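Local coordinates for ribosomal protein L11 methyltransferase (PDB 3GRZ), which probably trimethylates lysine side chains of ribosomal protein L11 using S-adenosyl-L-methionine, this chain being its C-terminal, cofactor-binding methyltransferase domain, at residues V155-I160 against L191-K196; D140-L145 against A173-Q178; L8-A13 against F25-I30; R56-P61 against L81-V86. One frame throughout, in Å; residues are numbered along the deposited sequence.

Followed from the N terminus, the chain first makes contact 3, closing a short excursion that brings residues 25-30 back beside 8-13 in the small three-stranded sheet. Contact 4 comes next: it spans strand 63-67 and helix 73-80 and ties the end of helix 44-57 to the turn leading into strand 85-90. The last two contacts cross, because 155-160 lies between the segments of contact 2 and 173-178 between those of contact 1. Together they join helices 135-145 and 165-174 to the antiparallel end of the large sheet. Ala192 of contact 1 packs on Arg56 of contact 4. Contacts 3 and 4 meet between subunits, where Arg10 bonds to Leu81 of the second subunit.

Contact 1: residues V155-I160 against L191-K196; sequences VIFSGI and LAISRK
Leu191, Ile193 and Val155 carry most of this buried strand pairing, in which residues 191-195 run antiparallel to 155-160. Val155 and Ile193 face each other as a hydrogen-bonded pair: Val155 N donates to Ile193 O at 2.8 Å, and Ile193 N returns a bond to Val155 O at 2.8 Å. Their branched side chains stand on the same face of the sheet and meet at the branch points, CB of Val155 to CB of Ile193 at 3.8 Å. In Ile193, chi1 of -67° sets CG1 anti to the carbonyl carbon, and an extended chi2 (153°) carries the CD1 methyl to Phe157. There it sits over the ring face, 4.0 Å from the centroid of the Phe157 ring and 27° off its normal, a CH-pi contact whose shortest approach is from Ile193 CD1 to Phe157 CD2 at 3.6 Å.

Leu191 forms the second hydrogen-bonded pair, with Phe157. Leu191 N reaches Phe157 O at 2.8 Å. Its side chain turns to Ile160 and crosses it at about a right angle, with Leu191 CD1 3.7 Å from Ile160 CD1. Helix 135-145 packs on Phe157 and Ile160 from this face, while Ile156 and Ala192 point to the other face, where helix 44-57 lies. The result is the hallmark of the class I methyltransferase fold: a Rossmann-like sheet whose strand 188-195 is inserted antiparallel between 153-161 and 177-185.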
loop_
_atom_site.group_PDB
_atom_site.type_symbol
_atom_site.label_atom_id
_atom_site.label_comp_id
_atom_site.label_asym_id
_atom_site.label_seq_id
_atom_site.Cartn_x
_atom_site.Cartn_y
_atom_site.Cartn_z
ATOM N N VAL B 155 6.647 -12.067 -5.310
ATOM C CA VAL B 155 7.920 -11.358 -5.381
ATOM C C VAL B 155 7.603 -9.861 -5.333
ATOM O O VAL B 155 6.655 -9.397 -5.976
ATOM C CB VAL B 155 8.762 -11.754 -6.649
ATOM C CG1 VAL B 155 10.023 -10.942 -6.762
ATOM C CG2 VAL B 155 9.197 -13.231 -6.599
ATOM N N ILE B 156 8.361 -9.121 -4.535
ATOM C CA ILE B 156 8.278 -7.663 -4.529
ATOM C C ILE B 156 9.629 -7.056 -4.892
ATOM O O ILE B 156 10.624 -7.301 -4.203
ATOM C CB ILE B 156 7.846 -7.126 -3.156
ATOM C CG1 ILE B 156 6.506 -7.747 -2.758
ATOM C CG2 ILE B 156 7.783 -5.586 -3.171
ATOM C CD1 ILE B 156 6.287 -7.734 -1.293
ATOM N N PHE B 157 9.657 -6.291 -5.984
ATOM C CA PHE B 157 10.839 -5.543 -6.399
ATOM C C PHE B 157 10.619 -4.075 -6.169
ATOM O O PHE B 157 9.526 -3.561 -6.396
ATOM C CB PHE B 157 11.135 -5.700 -7.896
ATOM C CG PHE B 157 11.740 -7.030 -8.284
ATOM C CD1 PHE B 157 12.184 -7.939 -7.315
ATOM C CD2 PHE B 157 11.906 -7.347 -9.633
ATOM C CE1 PHE B 157 12.758 -9.154 -7.684
ATOM C CE2 PHE B 157 12.481 -8.570 -10.020
ATOM C CZ PHE B 157 12.894 -9.475 -9.050
ATOM N N SER B 158 11.672 -3.393 -5.748
ATOM C CA SER B 158 11.684 -1.943 -5.735
ATOM C C SER B 158 13.093 -1.501 -6.121
ATOM O O SER B 158 13.983 -2.353 -6.300
ATOM C CB SER B 158 11.290 -1.410 -4.366
ATOM O OG SER B 158 11.018 -0.027 -4.463
ATOM N N GLY B 159 13.286 -0.195 -6.281
ATOM C CA GLY B 159 14.581 0.361 -6.672
ATOM C C GLY B 159 14.774 0.416 -8.181
ATOM O O GLY B 159 15.890 0.618 -8.653
ATOM N N ILE B 160 13.687 0.239 -8.933
ATOM C CA ILE B 160 13.734 0.262 -10.404
ATOM C C ILE B 160 13.543 1.677 -10.918
ATOM O O ILE B 160 12.486 2.270 -10.706
ATOM C CB ILE B 160 12.640 -0.646 -11.027
ATOM C CG1 ILE B 160 12.832 -2.090 -10.586
ATOM C CG2 ILE B 160 12.656 -0.570 -12.566
ATOM C CD1 ILE B 160 11.551 -2.933 -10.619
ATOM N N LEU B 191 7.246 -3.185 -7.990
ATOM C CA LEU B 191 6.404 -4.213 -8.615
ATOM C C LEU B 191 6.019 -5.329 -7.665
ATOM O O LEU B 191 6.872 -5.842 -6.934
ATOM C CB LEU B 191 7.125 -4.855 -9.809
ATOM C CG LEU B 191 7.716 -3.975 -10.908
ATOM C CD1 LEU B 191 8.577 -4.851 -11.825
ATOM C CD2 LEU B 191 6.610 -3.281 -11.699
ATOM N N ALA B 192 4.742 -5.709 -7.697
ATOM C CA ALA B 192 4.274 -6.952 -7.089
ATOM C C ALA B 192 4.156 -7.985 -8.209
ATOM O O ALA B 192 3.512 -7.729 -9.232
ATOM C CB ALA B 192 2.940 -6.756 -6.389
ATOM N N ILE B 193 4.784 -9.137 -7.996
ATOM C CA ILE B 193 5.052 -10.128 -9.028
ATOM C C ILE B 193 4.595 -11.517 -8.561
ATOM O O ILE B 193 4.745 -11.871 -7.394
ATOM C CB ILE B 193 6.576 -10.146 -9.379
ATOM C CG1 ILE B 193 6.998 -8.835 -10.056
ATOM C CG2 ILE B 193 6.965 -11.335 -10.275
ATOM C CD1 ILE B 193 8.479 -8.495 -9.844
ATOM N N SER B 194 4.018 -12.297 -9.472
ATOM C CA SER B 194 3.759 -13.721 -9.223
ATOM C C SER B 194 4.039 -14.528 -10.491
ATOM O O SER B 194 4.368 -13.946 -11.526
ATOM C CB SER B 194 2.323 -13.939 -8.727
ATOM O OG SER B 194 1.371 -13.403 -9.635
ATOM N N ARG B 195 3.954 -15.858 -10.406
ATOM C CA ARG B 195 4.108 -16.718 -11.588
ATOM C C ARG B 195 2.970 -16.480 -12.575
ATOM O O ARG B 195 1.823 -16.268 -12.160
ATOM C CB ARG B 195 4.129 -18.199 -11.199
ATOM C CG ARG B 195 5.280 -18.614 -10.299
ATOM C CD ARG B 195 5.425 -20.126 -10.299
ATOM N NE ARG B 195 6.162 -20.616 -9.139
ATOM C CZ ARG B 195 7.459 -20.911 -9.147
ATOM N NH1 ARG B 195 8.172 -20.759 -10.258
ATOM N NH2 ARG B 195 8.045 -21.361 -8.045
ATOM N N LYS B 196 3.289 -16.518 -13.870
ATOM C CA LYS B 196 2.279 -16.332 -14.909
ATOM C C LYS B 196 1.121 -17.303 -14.735
ATOM O O LYS B 196 1.317 -18.518 -14.648
ATOM C CB LYS B 196 2.875 -16.431 -16.316
ATOM C CG LYS B 196 3.082 -15.083 -16.975
ATOM C CD LYS B 196 2.682 -15.128 -18.438
ATOM C CE LYS B 196 2.455 -13.733 -18.995
ATOM N NZ LYS B 196 1.672 -13.779 -20.261
#

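Contact 2: residues D140-L145 against A173-Q178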
loop_
_atom_site.group_PDB
_atom_site.type_symbol
_atom_site.label_atom_id
_atom_site.label_comp_id
_atom_site.label_asym_id
_atom_site.label_seq_id
_atom_site.Cartn_x
_atom_site.Cartn_y
_atom_site.Cartn_z
ATOM N N ASP B 140 19.964 -9.933 -12.740
ATOM C CA ASP B 140 20.667 -11.153 -12.311
ATOM C C ASP B 140 19.846 -11.996 -11.328
ATOM O O ASP B 140 19.987 -13.224 -11.286
ATOM C CB ASP B 140 22.033 -10.813 -11.708
ATOM C CG ASP B 140 22.991 -10.202 -12.724
ATOM O OD1 ASP B 140 22.850 -10.491 -13.931
ATOM O OD2 ASP B 140 23.888 -9.434 -12.310
ATOM N N LEU B 141 18.989 -11.338 -10.543
ATOM C CA LEU B 141 18.128 -12.038 -9.585
ATOM C C LEU B 141 16.988 -12.782 -10.274
ATOM O O LEU B 141 16.604 -13.871 -9.836
ATOM C CB LEU B 141 17.550 -11.065 -8.535
ATOM C CG LEU B 141 16.638 -11.662 -7.454
ATOM C CD1 LEU B 141 17.361 -12.731 -6.591
ATOM C CD2 LEU B 141 16.061 -10.562 -6.578
ATOM N N ILE B 142 16.439 -12.187 -11.333
ATOM C CA ILE B 142 15.258 -12.754 -11.998
ATOM C C ILE B 142 15.369 -14.279 -12.303
ATOM O O ILE B 142 14.502 -15.038 -11.851
ATOM C CB ILE B 142 14.759 -11.875 -13.200
ATOM C CG1 ILE B 142 14.086 -10.589 -12.680
ATOM C CG2 ILE B 142 13.777 -12.655 -14.069
ATOM C CD1 ILE B 142 13.985 -9.450 -13.693
ATOM N N PRO B 143 16.454 -14.743 -12.986
ATOM C CA PRO B 143 16.543 -16.193 -13.274
ATOM C C PRO B 143 16.745 -17.112 -12.062
ATOM O O PRO B 143 16.646 -18.337 -12.205
ATOM C CB PRO B 143 17.762 -16.305 -14.206
ATOM C CG PRO B 143 18.063 -14.928 -14.656
ATOM C CD PRO B 143 17.625 -14.035 -13.539
ATOM N N GLN B 144 17.016 -16.528 -10.891
ATOM C CA GLN B 144 17.174 -17.294 -9.652
ATOM C C GLN B 144 15.868 -17.459 -8.882
ATOM O O GLN B 144 15.802 -18.279 -7.969
ATOM C CB GLN B 144 18.213 -16.652 -8.720
ATOM C CG GLN B 144 19.558 -16.357 -9.357
ATOM C CD GLN B 144 20.658 -16.076 -8.335
ATOM O OE1 GLN B 144 20.420 -16.072 -7.128
ATOM N NE2 GLN B 144 21.871 -15.848 -8.822
ATOM N N LEU B 145 14.842 -16.685 -9.249
ATOM C CA LEU B 145 13.585 -16.620 -8.482
ATOM C C LEU B 145 12.820 -17.935 -8.453
ATOM O O LEU B 145 12.415 -18.383 -7.384
ATOM C CB LEU B 145 12.664 -15.516 -9.007
ATOM C CG LEU B 145 13.054 -14.044 -8.818
ATOM C CD1 LEU B 145 12.088 -13.167 -9.593
ATOM C CD2 LEU B 145 13.079 -13.663 -7.323
ATOM N N ALA B 173 8.817 -11.594 -18.110
ATOM C CA ALA B 173 8.022 -12.335 -19.105
ATOM C C ALA B 173 8.752 -13.593 -19.573
ATOM O O ALA B 173 8.174 -14.683 -19.584
ATOM C CB ALA B 173 7.686 -11.434 -20.299
ATOM N N GLU B 174 10.033 -13.427 -19.907
ATOM C CA GLU B 174 10.915 -14.514 -20.343
ATOM C C GLU B 174 11.072 -15.610 -19.306
ATOM O O GLU B 174 11.304 -16.765 -19.663
ATOM C CB GLU B 174 12.300 -13.972 -20.705
ATOM C CG GLU B 174 12.364 -13.294 -22.069
ATOM C CD GLU B 174 13.577 -12.390 -22.241
ATOM O OE1 GLU B 174 14.449 -12.369 -21.343
ATOM O OE2 GLU B 174 13.654 -11.696 -23.285
ATOM N N ASN B 175 10.951 -15.249 -18.027
ATOM C CA ASN B 175 11.054 -16.222 -16.941
ATOM C C ASN B 175 9.708 -16.654 -16.380
ATOM O O ASN B 175 9.644 -17.260 -15.300
ATOM C CB ASN B 175 11.977 -15.706 -15.833
ATOM C CG ASN B 175 13.427 -15.745 -16.231
ATOM O OD1 ASN B 175 14.126 -16.713 -15.949
ATOM N ND2 ASN B 175 13.886 -14.699 -16.910
ATOM N N SER B 176 8.658 -16.346 -17.152
ATOM C CA SER B 176 7.264 -16.696 -16.833
ATOM C C SER B 176 6.754 -16.077 -15.527
ATOM O O SER B 176 6.174 -16.762 -14.676
ATOM C CB SER B 176 7.046 -18.221 -16.866
ATOM O OG SER B 176 7.482 -18.765 -18.099
ATOM N N PHE B 177 6.972 -14.771 -15.385
ATOM C CA PHE B 177 6.449 -14.014 -14.253
ATOM C C PHE B 177 5.537 -12.907 -14.764
ATOM O O PHE B 177 5.817 -12.291 -15.793
ATOM C CB PHE B 177 7.592 -13.425 -13.414
ATOM C CG PHE B 177 8.310 -14.445 -12.581
ATOM C CD1 PHE B 177 7.755 -14.904 -11.397
ATOM C CD2 PHE B 177 9.538 -14.960 -12.988
ATOM C CE1 PHE B 177 8.406 -15.857 -10.619
ATOM C CE2 PHE B 177 10.194 -15.918 -12.221
ATOM C CZ PHE B 177 9.627 -16.367 -11.036
ATOM N N GLN B 178 4.448 -12.666 -14.048
ATOM C CA GLN B 178 3.566 -11.556 -14.357
ATOM C C GLN B 178 3.650 -10.471 -13.274
ATOM O O GLN B 178 4.065 -10.744 -12.143
ATOM C CB GLN B 178 2.127 -12.053 -14.504
ATOM C CG GLN B 178 1.522 -12.616 -13.233
ATOM C CD GLN B 178 0.171 -13.256 -13.457
ATOM O OE1 GLN B 178 -0.064 -13.905 -14.478
ATOM N NE2 GLN B 178 -0.724 -13.094 -12.492
#
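Asn175 reaches from the end of helix 165-174 to Ile142 and Pro143 of helix 135-145, and its side chain can be followed atom by atom. CB starts out toward the neighbouring helix and lies 4.0 Å from the CG2 methyl of Ile142. CG comes closer to that methyl, since chi1 of -73° places it anti to the carbonyl carbon of Asn175. At the tip the two ends of the amide have different partners. OD1 approaches the backbone of Pro143, 3.6 Å from Pro143 CA and a little farther from the ring carbon CB, whereas ND2 touches Ile142 CG2 at 3.5 Å and donates a hydrogen bond to Ala171 O, in the last turn of helix 165-174, which Asn175 follows. That bond probably steadies the amide, whose carbon lies against Ile142 CG2 and whose oxygen lies beside Pro143. Shortening Asn175 to an alanine would probably leave Ala171 O without this donor and open a gap beside Ile142 CG2 and Pro143.

The helix stops here in a Schellman motif: Ser176, at positive phi, donates its N to Ala173 O, and Phe177 N returns to Leu172 O. The reversal sends Phe177 inward. Its ring tip, CZ, lies 3.8 Å from Leu145 CB, and Leu145 CD1 stands 4.2 Å above the ring plane, over one face but displaced toward the rim. Leu172 and Ile193 also pack on Phe177, while Leu145 and Ile142 rest on Phe157. Helices 135-145 and 165-174 are thereby seated side by side on strands 153-161, 188-195 and 177-185.

Contact 3: residues L8-A13 against F25-I30; sequences LSRHLA and FKDQEI
Arg10 meets Phe25 and Asp27, and residues 12-13 pair with 29-30, in a largely buried contact that combines a parallel strand start with a polar side-chain cluster in the small N-terminal sheet. The guanidinium of Arg10 lies flat on the Phe25 ring, planes 5° apart and centres 3.8 Å apart, a stack that is also a cation-pi contact. His11 approaches its other face, NE2 offset toward the rim. At the guanidinium edge Arg10 NH2 donates to the syn lone pair of Asp27 OD1 at 2.9 Å, while the carboxylate plane stands nearly perpendicular to the guanidinium. The bend of Arg10 at chi2 (63°) folds its chain back over the ring. Its NE bonds Leu81 O of the second subunit.

Next to the cluster, Gln28 NE2 donates a hydrogen bond to Ser9 O at 3.0 Å, nearly along the C=O axis. Arg10 O, packed against Gln28 CG, is buried without a polar partner. Strand pairing proper begins with Glu29 N to His11 O at 3.0 Å and Ala13 N to Glu29 O at 2.9 Å, and Ile30 CD1 touches Ala13 CB at 3.8 Å.

His11 stacks on His11 of the second subunit and bonds Glu55 there, which with Arg10 puts the contact at the subunit interface; Glu29 forms a salt bridge with Lys80. Strand 12-16 is central, between 6-9 and 29-33, and helix 44-57 packs against Leu8 and Leu12.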
loop_
_atom_site.group_PDB
_atom_site.type_symbol
_atom_site.label_atom_id
_atom_site.label_comp_id
_atom_site.label_asym_id
_atom_site.label_seq_id
_atom_site.Cartn_x
_atom_site.Cartn_y
_atom_site.Cartn_z
ATOM N N LEU B 8 5.819 6.058 6.780
ATOM C CA LEU B 8 5.686 5.286 5.546
ATOM C C LEU B 8 4.216 5.014 5.230
ATOM O O LEU B 8 3.772 5.190 4.094
ATOM C CB LEU B 8 6.467 3.971 5.632
ATOM C CG LEU B 8 7.996 4.056 5.564
ATOM C CD1 LEU B 8 8.576 2.679 5.719
ATOM C CD2 LEU B 8 8.481 4.685 4.272
ATOM N N SER B 9 3.476 4.596 6.252
ATOM C CA SER B 9 2.061 4.271 6.127
ATOM C C SER B 9 1.370 4.437 7.470
ATOM O O SER B 9 2.002 4.837 8.455
ATOM C CB SER B 9 1.889 2.840 5.603
ATOM O OG SER B 9 2.219 1.867 6.578
ATOM N N ARG B 10 0.077 4.119 7.496
ATOM C CA ARG B 10 -0.715 4.011 8.709
ATOM C C ARG B 10 -0.092 3.073 9.756
ATOM O O ARG B 10 -0.227 3.292 10.969
ATOM C CB ARG B 10 -2.141 3.549 8.335
ATOM C CG ARG B 10 -3.053 3.087 9.485
ATOM C CD ARG B 10 -3.350 4.195 10.484
ATOM N NE ARG B 10 -4.161 3.774 11.632
ATOM C CZ ARG B 10 -3.705 3.074 12.672
ATOM N NH1 ARG B 10 -2.432 2.698 12.739
ATOM N NH2 ARG B 10 -4.528 2.750 13.658
ATOM N N HIS B 11 0.584 2.034 9.286
ATOM C CA HIS B 11 1.089 1.018 10.192
ATOM C C HIS B 11 2.610 0.963 10.303
ATOM O O HIS B 11 3.130 0.090 10.984
ATOM C CB HIS B 11 0.525 -0.350 9.806
ATOM C CG HIS B 11 -0.956 -0.457 9.987
ATOM N ND1 HIS B 11 -1.839 -0.411 8.930
ATOM C CD2 HIS B 11 -1.711 -0.582 11.106
ATOM C CE1 HIS B 11 -3.074 -0.520 9.388
ATOM N NE2 HIS B 11 -3.024 -0.624 10.703
ATOM N N LEU B 12 3.317 1.881 9.645
ATOM C CA LEU B 12 4.773 1.899 9.714
ATOM C C LEU B 12 5.383 3.296 9.666
ATOM O O LEU B 12 5.099 4.075 8.751
ATOM C CB LEU B 12 5.358 1.090 8.566
ATOM C CG LEU B 12 6.353 0.034 9.004
ATOM C CD1 LEU B 12 5.676 -1.344 8.966
ATOM C CD2 LEU B 12 7.558 0.099 8.091
ATOM N N ALA B 13 6.227 3.594 10.654
ATOM C CA ALA B 13 7.089 4.758 10.622
ATOM C C ALA B 13 8.531 4.357 10.953
ATOM O O ALA B 13 8.780 3.353 11.643
ATOM C CB ALA B 13 6.567 5.867 11.583
ATOM N N PHE B 25 -1.079 7.175 16.603
ATOM C CA PHE B 25 -1.678 5.841 16.523
ATOM C C PHE B 25 -0.804 4.853 17.274
ATOM O O PHE B 25 0.335 4.583 16.871
ATOM C CB PHE B 25 -1.838 5.363 15.074
ATOM C CG PHE B 25 -2.918 6.079 14.295
ATOM C CD1 PHE B 25 -4.199 6.234 14.819
ATOM C CD2 PHE B 25 -2.653 6.571 13.025
ATOM C CE1 PHE B 25 -5.194 6.885 14.093
ATOM C CE2 PHE B 25 -3.655 7.217 12.280
ATOM C CZ PHE B 25 -4.912 7.379 12.814
ATOM N N LYS B 26 -1.351 4.302 18.357
ATOM C CA LYS B 26 -0.613 3.406 19.246
ATOM C C LYS B 26 -0.139 2.117 18.563
ATOM O O LYS B 26 0.899 1.569 18.934
ATOM C CB LYS B 26 -1.440 3.098 20.504
ATOM C CG LYS B 26 -1.097 3.969 21.715
ATOM C CD LYS B 26 -1.456 5.438 21.515
ATOM C CE LYS B 26 -0.436 6.348 22.187
ATOM N NZ LYS B 26 -0.448 7.728 21.613
ATOM N N ASP B 27 -0.882 1.664 17.555
ATOM C CA ASP B 27 -0.533 0.456 16.800
ATOM C C ASP B 27 0.241 0.716 15.497
ATOM O O ASP B 27 0.466 -0.215 14.711
ATOM C CB ASP B 27 -1.785 -0.377 16.513
ATOM C CG ASP B 27 -2.803 0.364 15.660
ATOM O OD1 ASP B 27 -2.984 1.590 15.859
ATOM O OD2 ASP B 27 -3.422 -0.290 14.788
ATOM N N GLN B 28 0.641 1.966 15.257
ATOM C CA GLN B 28 1.585 2.248 14.171
ATOM C C GLN B 28 2.960 1.752 14.607
ATOM O O GLN B 28 3.515 2.233 15.597
ATOM C CB GLN B 28 1.646 3.737 13.826
ATOM C CG GLN B 28 2.572 4.037 12.642
ATOM C CD GLN B 28 2.734 5.505 12.379
ATOM O OE1 GLN B 28 2.839 6.299 13.309
ATOM N NE2 GLN B 28 2.777 5.883 11.104
ATOM N N GLU B 29 3.481 0.772 13.878
ATOM C CA GLU B 29 4.775 0.172 14.187
ATOM C C GLU B 29 5.922 1.172 13.980
ATOM O O GLU B 29 6.010 1.846 12.944
ATOM C CB GLU B 29 4.986 -1.073 13.324
ATOM C CG GLU B 29 6.078 -1.987 13.804
ATOM C CD GLU B 29 5.676 -2.833 15.011
ATOM O OE1 GLU B 29 6.437 -2.832 16.001
ATOM O OE2 GLU B 29 4.610 -3.496 14.965
ATOM N N ILE B 30 6.789 1.280 14.983
ATOM C CA ILE B 30 7.940 2.175 14.892
ATOM C C ILE B 30 9.192 1.341 14.685
ATOM O O ILE B 30 9.515 0.465 15.499
ATOM C CB ILE B 30 8.075 3.072 16.149
ATOM C CG1 ILE B 30 6.790 3.891 16.396
ATOM C CG2 ILE B 30 9.297 3.981 16.053
ATOM C CD1 ILE B 30 6.251 4.689 15.189
#

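Contact 4: residues R56-P61 against L81-V86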
loop_
_atom_site.group_PDB
_atom_site.type_symbol
_atom_site.label_atom_id
_atom_site.label_comp_id
_atom_site.label_asym_id
_atom_site.label_seq_id
_atom_site.Cartn_x
_atom_site.Cartn_y
_atom_site.Cartn_z
ATOM N N ARG B 56 0.472 -5.417 1.242
ATOM C CA ARG B 56 -0.501 -6.039 0.365
ATOM C C ARG B 56 -0.394 -7.556 0.426
ATOM O O ARG B 56 -1.414 -8.246 0.526
ATOM C CB ARG B 56 -0.316 -5.521 -1.063
ATOM C CG ARG B 56 -1.168 -6.184 -2.128
ATOM C CD ARG B 56 -0.758 -5.672 -3.505
ATOM N NE ARG B 56 -1.399 -6.395 -4.592
ATOM C CZ ARG B 56 -0.949 -7.538 -5.106
ATOM N NH1 ARG B 56 -1.607 -8.132 -6.093
ATOM N NH2 ARG B 56 0.145 -8.098 -4.625
ATOM N N ALA B 57 0.838 -8.069 0.374
ATOM C CA ALA B 57 1.072 -9.514 0.281
ATOM C C ALA B 57 0.833 -10.270 1.589
ATOM O O ALA B 57 0.440 -11.428 1.557
ATOM C CB ALA B 57 2.488 -9.811 -0.252
ATOM N N MET B 58 1.066 -9.627 2.737
ATOM C CA MET B 58 1.074 -10.358 4.011
ATOM C C MET B 58 -0.320 -10.533 4.590
ATOM O O MET B 58 -0.635 -9.982 5.639
ATOM C CB MET B 58 2.052 -9.729 5.041
ATOM C CG MET B 58 2.521 -10.697 6.166
ATOM S SD MET B 58 3.799 -11.928 5.733
ATOM C CE MET B 58 5.250 -10.859 5.691
ATOM N N VAL B 59 -1.143 -11.333 3.913
ATOM C CA VAL B 59 -2.498 -11.667 4.395
ATOM C C VAL B 59 -2.508 -12.842 5.380
ATOM O O VAL B 59 -3.489 -13.044 6.111
ATOM C CB VAL B 59 -3.473 -11.973 3.211
ATOM C CG1 VAL B 59 -3.607 -10.745 2.307
ATOM C CG2 VAL B 59 -2.976 -13.212 2.402
ATOM N N LYS B 60 -1.412 -13.604 5.391
ATOM C CA LYS B 60 -1.173 -14.683 6.350
ATOM C C LYS B 60 0.358 -14.726 6.560
ATOM O O LYS B 60 1.082 -14.108 5.770
ATOM C CB LYS B 60 -1.700 -16.011 5.789
ATOM C CG LYS B 60 -0.930 -16.520 4.575
ATOM C CD LYS B 60 -1.510 -17.830 4.044
ATOM C CE LYS B 60 -0.673 -18.355 2.907
ATOM N NZ LYS B 60 -1.217 -19.637 2.370
ATOM N N PRO B 61 0.856 -15.429 7.615
ATOM C CA PRO B 61 2.318 -15.601 7.755
ATOM C C PRO B 61 2.942 -16.262 6.539
ATOM O O PRO B 61 2.538 -17.354 6.141
ATOM C CB PRO B 61 2.450 -16.502 8.992
ATOM C CG PRO B 61 1.266 -16.156 9.795
ATOM C CD PRO B 61 0.158 -16.044 8.759
ATOM N N LEU B 81 5.309 -7.479 10.625
ATOM C CA LEU B 81 4.036 -7.717 9.933
ATOM C C LEU B 81 3.576 -9.171 9.964
ATOM O O LEU B 81 2.568 -9.513 9.349
ATOM C CB LEU B 81 4.089 -7.198 8.492
ATOM C CG LEU B 81 4.096 -5.669 8.378
ATOM C CD1 LEU B 81 4.337 -5.234 6.950
ATOM C CD2 LEU B 81 2.820 -5.042 8.918
ATOM N N GLY B 82 4.321 -10.024 10.664
ATOM C CA GLY B 82 3.875 -11.372 10.961
ATOM C C GLY B 82 4.420 -12.453 10.053
ATOM O O GLY B 82 3.762 -13.469 9.871
ATOM N N ALA B 83 5.614 -12.258 9.486
ATOM C CA ALA B 83 6.218 -13.299 8.650
ATOM C C ALA B 83 6.398 -14.607 9.416
ATOM O O ALA B 83 6.635 -14.585 10.633
ATOM C CB ALA B 83 7.537 -12.849 8.095
ATOM N N LYS B 84 6.275 -15.731 8.695
ATOM C CA LYS B 84 6.507 -17.065 9.255
ATOM C C LYS B 84 8.001 -17.291 9.516
ATOM O O LYS B 84 8.385 -18.061 10.396
ATOM C CB LYS B 84 5.960 -18.144 8.308
ATOM C CG LYS B 84 5.770 -19.518 8.947
ATOM C CD LYS B 84 5.459 -20.603 7.916
ATOM C CE LYS B 84 4.009 -20.556 7.453
ATOM N NZ LYS B 84 3.703 -21.596 6.427
ATOM N N SER B 85 8.842 -16.625 8.733
ATOM C CA SER B 85 10.284 -16.664 8.915
ATOM C C SER B 85 10.872 -15.598 8.017
ATOM O O SER B 85 10.242 -15.194 7.037
ATOM C CB SER B 85 10.868 -18.035 8.563
ATOM O OG SER B 85 10.724 -18.301 7.183
ATOM N N VAL B 86 12.068 -15.129 8.363
ATOM C CA VAL B 86 12.774 -14.121 7.562
ATOM C C VAL B 86 14.246 -14.486 7.416
ATOM O O VAL B 86 14.950 -14.687 8.411
ATOM C CB VAL B 86 12.663 -12.670 8.143
ATOM C CG1 VAL B 86 13.267 -11.665 7.171
ATOM C CG2 VAL B 86 11.216 -12.276 8.426
HETATM O O HOH W 1 3.013 -19.737 4.310
#
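Peptide units are the flat groups that Met58 and Pro61 meet on residues 81-86, at their carbonyl oxygens; neither segment has an aromatic ring. Met58 CG packs against Leu81 O at 3.4 Å, and Pro61 CA meets Gly82 O at 3.3 Å in a CA-H...O contact. Bends at chi2 (77°) and chi3 (75°) fold the methionine chain back so that its CE methyl lands 3.9 Å from Ala83 CB. Replacing Met58 by an alanine would remove this arm, and would probably open a gap beside Leu81 and leave the Ala83 methyl without the CE methyl it packs on. The contact joins the end of helix 44-57 to the turn between helix 73-80 and strand 85-90. Gly82 ends helix 73-80 in a Schellman motif; its positive phi would jam a beta carbon against the carbonyl before it.

Farther along, Pro61 CB packs on Lys84 CB at 3.9 Å. A water bridges Pro61 O and Lys84 NZ in the lysine conformer described here; a second was deposited. Phe25 of the second subunit packs on Met58 and Pro61. The chemistry is thus close carbon packing, one CA-H...O contact and a water-mediated link, so the fit rests on shape rather than direct hydrogen bonds.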